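Local coordinates for probable LacI-family transcriptional regulator (Corynebacterium glutamicum ATCC 13032, PDB 3BIL), which probably binds regulatory DNA as a LacI-type transcription factor and carries a periplasmic-binding-protein-like domain of the kind that senses small effectors, at residues V271-F276 against H287-I292; V291-V296 against A326-E331. All blocks are in the same frame, centred on the assembly; numbering follows the deposited sequence.

Interaction 1 of 2, residues V271-F276 against H287-I292; sequences VSVIGF and HPLTVI
Val273 opens the contact by resting its CG1 methyl on Leu289 CG, a loose apolar touch at 4.3 Å. Ile274 faces the other way: its CD1 lies alongside the CG2 methyl of Thr290, the two branched side chains running in the same direction, while Thr290 turns its OG1 to the backbone N of Arg330. Both backbone bonds of the parallel pairing go through Gly275. Its N donates to Thr290 O at 3.0 Å, a straight bond (171°) in the carbonyl plane, and its O receives Ile292 N at 3.1 Å, tilted from that plane. Having no side chain, Gly275 lets the CG1 methyl of Val291 lie 3.8 Å from its CA. Phe276 ends the strand with its ring swung over Ile292; the CG2 methyl of Ile292 forms a CH-pi contact 4.0 Å from the ring centroid, offset toward the rim near CZ. In Ile292 a chi1 of -70° sets CG1 beside the backbone N and leaves CG2 anti to it, facing the ring. Strand 244-247 pairs with 272-276 on its other side, and helix 169-181 covers the Ile274 and Ile292 face of these parallel strands of the periplasmic-binding-protein-like domain.

Interaction 2 of 2, residues V291-V296 against A326-E331; sequences VIDQNV and ALIHRE
Val291 and Ile328 form the first antiparallel hydrogen-bonded pair: Ile328 N gives to Val291 O at 3.0 Å, approaching nearly along the C=O axis, while Val291 N reaches Ile328 O in a weak return bond of 3.3 Å. A second such pair follows two residues on. Asp293 N donates to Ala326 O at 2.7 Å, and Ala326 N answers to Asp293 O at 2.9 Å. Between them Ile292 and Leu327 make the non-hydrogen-bonded pair. Leu327 CG, anti to its own N (chi1 -175°), carries CD1 back to 4.0 Å from Ile292 CG1, an apolar contact of branched chains in which Ile292 is buried and Leu327 less so. On the face of Val291, Asp293 and Ile328, the CG1 and CD1 carbons of Ile328 pack on Asp293 CB, the CG1 approach being 3.8 Å. Val291 CG2 meets both Ile328 CB and, obliquely, the guanidinium of Arg330 at NH1.

Beyond this shell, Arg330 NH1 also makes a weak bond to Leu289 O, which keeps its extended chain beside Val291. The short Asp293 side chain sets OD1 within reach of Asn295 N, an Asx turn whose modelled bond is doubtfully short; Asn295 is the N-cap of helix 296-308. Thr325 OG1 adds a bond to Asp293 O. An antiparallel pairing in a mainly parallel sheet thus runs straight into a helix start, with Gln294 touching Tyr80 of helix 79-94. Helix 169-181 packs against the Ile292 and Leu327 face, and strand 272-276 flanks 291-293 on the edge away from 322-328.

How the interactions relate
Strand 291-293 joins the two contacts, giving one edge to 272-276 in parallel pairing (interaction 1) and the other to 322-328 in antiparallel pairing (interaction 2); Val291 and Ile292 belong to both, and the centres lie about 9 Å apart. Along the chain, interaction 1 closes a short connection of ten residues without helix or strand, whereas interaction 2 brings in the last strand after helix 296-308. The ends also meet directly, Pro288 O with Glu331 N in a probable hydrogen bond. The three strands sit side by side in the interior of the sheet, with helix 169-181 packed on their shared face, in a domain whose fold is consistent with effector sensing in LacI relatives.

Interaction 1 of 2, residues V271-F276 against H287-I292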
loop_
_atom_site.group_PDB
_atom_site.type_symbol
_atom_site.label_atom_id
_atom_site.label_comp_id
_atom_site.label_asym_id
_atom_site.label_seq_id
_atom_site.Cartn_x
_atom_site.Cartn_y
_atom_site.Cartn_z
ATOM N N VAL A 271 26.310 4.017 1.437
ATOM C CA VAL A 271 26.016 3.016 0.434
ATOM C C VAL A 271 25.060 3.676 -0.559
ATOM O O VAL A 271 24.318 4.582 -0.167
ATOM C CB VAL A 271 25.269 1.888 1.098
ATOM C CG1 VAL A 271 23.860 2.405 1.613
ATOM C CG2 VAL A 271 25.099 0.730 0.180
ATOM N N SER A 272 25.038 3.223 -1.814
ATOM C CA SER A 272 24.102 3.748 -2.795
ATOM C C SER A 272 22.898 2.829 -2.953
ATOM O O SER A 272 23.064 1.631 -2.929
ATOM C CB SER A 272 24.769 3.927 -4.175
ATOM O OG SER A 272 25.850 4.853 -4.090
ATOM N N VAL A 273 21.697 3.393 -3.170
ATOM C CA VAL A 273 20.521 2.574 -3.450
ATOM C C VAL A 273 19.843 3.005 -4.751
ATOM O O VAL A 273 19.721 4.192 -5.023
ATOM C CB VAL A 273 19.504 2.583 -2.265
ATOM C CG1 VAL A 273 18.245 1.746 -2.581
ATOM C CG2 VAL A 273 20.150 2.010 -1.047
ATOM N N ILE A 274 19.427 2.021 -5.542
ATOM C CA ILE A 274 18.462 2.229 -6.589
ATOM C C ILE A 274 17.219 1.414 -6.267
ATOM O O ILE A 274 17.329 0.197 -6.099
ATOM C CB ILE A 274 18.967 1.774 -7.981
ATOM C CG1 ILE A 274 20.346 2.375 -8.299
ATOM C CG2 ILE A 274 17.926 2.141 -9.051
ATOM C CD1 ILE A 274 20.353 3.862 -8.627
ATOM N N GLY A 275 16.051 2.078 -6.199
ATOM C CA GLY A 275 14.817 1.411 -5.819
ATOM C C GLY A 275 13.973 1.156 -7.010
ATOM O O GLY A 275 14.252 1.660 -8.070
ATOM N N PHE A 276 12.919 0.380 -6.844
ATOM C CA PHE A 276 12.007 0.139 -7.952
ATOM C C PHE A 276 10.594 0.533 -7.535
ATOM O O PHE A 276 10.169 0.173 -6.437
ATOM C CB PHE A 276 12.067 -1.318 -8.402
ATOM C CG PHE A 276 12.152 -1.497 -9.925
ATOM C CD1 PHE A 276 13.391 -1.638 -10.557
ATOM C CD2 PHE A 276 10.993 -1.529 -10.710
ATOM C CE1 PHE A 276 13.487 -1.812 -11.945
ATOM C CE2 PHE A 276 11.069 -1.684 -12.110
ATOM C CZ PHE A 276 12.317 -1.827 -12.729
ATOM N N HIS A 287 17.692 11.006 2.508
ATOM C CA HIS A 287 18.201 11.222 1.170
ATOM C C HIS A 287 17.231 10.514 0.236
ATOM O O HIS A 287 17.179 9.280 0.177
ATOM C CB HIS A 287 19.604 10.683 1.001
ATOM C CG HIS A 287 20.637 11.392 1.818
ATOM N ND1 HIS A 287 20.733 11.246 3.191
ATOM C CD2 HIS A 287 21.634 12.235 1.455
ATOM C CE1 HIS A 287 21.740 11.979 3.636
ATOM N NE2 HIS A 287 22.302 12.587 2.605
ATOM N N PRO A 288 16.413 11.291 -0.470
ATOM C CA PRO A 288 15.400 10.615 -1.251
ATOM C C PRO A 288 16.017 9.584 -2.196
ATOM O O PRO A 288 17.195 9.692 -2.540
ATOM C CB PRO A 288 14.728 11.770 -1.994
ATOM C CG PRO A 288 14.934 12.949 -1.043
ATOM C CD PRO A 288 16.335 12.756 -0.609
ATOM N N LEU A 289 15.222 8.589 -2.591
ATOM C CA LEU A 289 15.735 7.469 -3.322
ATOM C C LEU A 289 15.634 7.654 -4.817
ATOM O O LEU A 289 14.555 7.841 -5.340
ATOM C CB LEU A 289 14.974 6.203 -2.956
ATOM C CG LEU A 289 15.620 5.090 -2.177
ATOM C CD1 LEU A 289 16.002 5.563 -0.775
ATOM C CD2 LEU A 289 14.581 4.014 -2.121
ATOM N N THR A 290 16.759 7.539 -5.508
ATOM C CA THR A 290 16.713 7.332 -6.917
ATOM C C THR A 290 15.920 6.028 -7.182
ATOM O O THR A 290 16.196 5.000 -6.613
ATOM C CB THR A 290 18.129 7.315 -7.462
ATOM O OG1 THR A 290 18.784 8.558 -7.131
ATOM C CG2 THR A 290 18.125 7.138 -8.982
ATOM N N VAL A 291 14.938 6.067 -8.057
ATOM C CA VAL A 291 14.132 4.893 -8.334
ATOM C C VAL A 291 13.796 4.839 -9.817
ATOM O O VAL A 291 13.910 5.836 -10.548
ATOM C CB VAL A 291 12.759 4.894 -7.575
ATOM C CG1 VAL A 291 12.925 4.694 -6.011
ATOM C CG2 VAL A 291 11.918 6.146 -7.886
ATOM N N ILE A 292 13.364 3.655 -10.241
ATOM C CA ILE A 292 12.915 3.419 -11.573
ATOM C C ILE A 292 11.405 3.453 -11.570
ATOM O O ILE A 292 10.750 2.677 -10.895
ATOM C CB ILE A 292 13.519 2.113 -12.131
ATOM C CG1 ILE A 292 15.029 2.328 -12.360
ATOM C CG2 ILE A 292 12.831 1.714 -13.440
ATOM C CD1 ILE A 292 15.765 1.062 -12.774
#

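Interaction 2 of 2, residues V291-V296 against A326-E331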
loop_
_atom_site.group_PDB
_atom_site.type_symbol
_atom_site.label_atom_id
_atom_site.label_comp_id
_atom_site.label_asym_id
_atom_site.label_seq_id
_atom_site.Cartn_x
_atom_site.Cartn_y
_atom_site.Cartn_z
ATOM N N VAL A 291 14.938 6.067 -8.057
ATOM C CA VAL A 291 14.132 4.893 -8.334
ATOM C C VAL A 291 13.796 4.839 -9.817
ATOM O O VAL A 291 13.910 5.836 -10.548
ATOM C CB VAL A 291 12.759 4.894 -7.575
ATOM C CG1 VAL A 291 12.925 4.694 -6.011
ATOM C CG2 VAL A 291 11.918 6.146 -7.886
ATOM N N ILE A 292 13.364 3.655 -10.241
ATOM C CA ILE A 292 12.915 3.419 -11.573
ATOM C C ILE A 292 11.405 3.453 -11.570
ATOM O O ILE A 292 10.750 2.677 -10.895
ATOM C CB ILE A 292 13.519 2.113 -12.131
ATOM C CG1 ILE A 292 15.029 2.328 -12.360
ATOM C CG2 ILE A 292 12.831 1.714 -13.440
ATOM C CD1 ILE A 292 15.765 1.062 -12.774
ATOM N N ASP A 293 10.847 4.408 -12.290
ATOM C CA ASP A 293 9.417 4.546 -12.330
ATOM C C ASP A 293 8.890 3.770 -13.537
ATOM O O ASP A 293 9.475 3.785 -14.607
ATOM C CB ASP A 293 9.039 6.040 -12.358
ATOM C CG ASP A 293 7.563 6.297 -12.732
ATOM O OD1 ASP A 293 6.733 5.379 -12.694
ATOM O OD2 ASP A 293 7.214 7.434 -13.072
ATOM N N GLN A 294 7.786 3.085 -13.353
ATOM C CA GLN A 294 7.192 2.307 -14.402
ATOM C C GLN A 294 5.956 2.918 -14.965
ATOM O O GLN A 294 5.329 2.333 -15.862
ATOM C CB GLN A 294 6.753 0.999 -13.823
ATOM C CG GLN A 294 7.758 -0.046 -13.956
ATOM C CD GLN A 294 7.214 -1.263 -13.376
ATOM O OE1 GLN A 294 6.616 -2.076 -14.086
ATOM N NE2 GLN A 294 7.306 -1.373 -12.053
ATOM N N ASN A 295 5.562 4.051 -14.408
ATOM C CA ASN A 295 4.449 4.799 -14.923
ATOM C C ASN A 295 3.140 4.006 -14.925
ATOM O O ASN A 295 2.523 3.814 -15.975
ATOM C CB ASN A 295 4.791 5.334 -16.319
ATOM C CG ASN A 295 4.231 6.707 -16.543
ATOM O OD1 ASN A 295 3.027 6.874 -16.802
ATOM N ND2 ASN A 295 5.090 7.721 -16.380
ATOM N N VAL A 296 2.718 3.589 -13.731
ATOM C CA VAL A 296 1.539 2.740 -13.524
ATOM C C VAL A 296 0.307 3.314 -14.161
ATOM O O VAL A 296 -0.525 2.556 -14.655
ATOM C CB VAL A 296 1.152 2.587 -12.035
ATOM C CG1 VAL A 296 0.811 1.161 -11.748
ATOM C CG2 VAL A 296 2.247 3.059 -11.142
ATOM N N ALA A 326 11.318 4.782 -16.607
ATOM C CA ALA A 326 12.165 5.968 -16.494
ATOM C C ALA A 326 12.905 6.067 -15.172
ATOM O O ALA A 326 12.421 5.574 -14.168
ATOM C CB ALA A 326 11.338 7.235 -16.776
ATOM N N LEU A 327 14.083 6.672 -15.177
ATOM C CA LEU A 327 14.851 6.932 -13.950
ATOM C C LEU A 327 14.560 8.336 -13.341
ATOM O O LEU A 327 14.880 9.352 -13.949
ATOM C CB LEU A 327 16.344 6.806 -14.246
ATOM C CG LEU A 327 17.280 6.933 -13.050
ATOM C CD1 LEU A 327 17.221 5.668 -12.197
ATOM C CD2 LEU A 327 18.702 7.106 -13.545
ATOM N N ILE A 328 13.970 8.370 -12.140
ATOM C CA ILE A 328 13.801 9.557 -11.353
ATOM C C ILE A 328 15.085 9.755 -10.517
ATOM O O ILE A 328 15.326 9.034 -9.553
ATOM C CB ILE A 328 12.551 9.421 -10.418
ATOM C CG1 ILE A 328 11.351 8.794 -11.134
ATOM C CG2 ILE A 328 12.147 10.753 -9.787
ATOM C CD1 ILE A 328 10.898 9.455 -12.421
ATOM N N HIS A 329 15.895 10.724 -10.883
ATOM C CA HIS A 329 17.139 10.990 -10.168
ATOM C C HIS A 329 16.848 11.782 -8.905
ATOM O O HIS A 329 16.317 12.899 -8.949
ATOM C CB HIS A 329 18.156 11.723 -11.067
ATOM C CG HIS A 329 19.578 11.636 -10.586
ATOM N ND1 HIS A 329 20.655 11.929 -11.396
ATOM C CD2 HIS A 329 20.094 11.311 -9.376
ATOM C CE1 HIS A 329 21.769 11.785 -10.707
ATOM N NE2 HIS A 329 21.457 11.412 -9.479
ATOM N N ARG A 330 17.171 11.163 -7.769
ATOM C CA ARG A 330 17.018 11.826 -6.490
ATOM C C ARG A 330 18.369 11.903 -5.805
ATOM O O ARG A 330 19.318 12.362 -6.439
ATOM C CB ARG A 330 15.989 11.165 -5.645
ATOM C CG ARG A 330 14.634 11.108 -6.322
ATOM C CD ARG A 330 13.557 11.140 -5.227
ATOM N NE ARG A 330 12.224 10.979 -5.786
ATOM C CZ ARG A 330 11.501 9.884 -5.741
ATOM N NH1 ARG A 330 11.945 8.802 -5.113
ATOM N NH2 ARG A 330 10.306 9.884 -6.300
ATOM N N GLU A 331 18.493 11.478 -4.547
ATOM C CA GLU A 331 19.796 11.640 -3.875
ATOM C C GLU A 331 20.464 10.417 -3.192
ATOM O O GLU A 331 21.217 10.585 -2.231
ATOM C CB GLU A 331 19.740 12.820 -2.912
ATOM C CG GLU A 331 20.194 14.148 -3.538
ATOM C CD GLU A 331 19.038 15.089 -3.918
ATOM O OE1 GLU A 331 19.144 15.752 -4.990
ATOM O OE2 GLU A 331 18.045 15.168 -3.140
#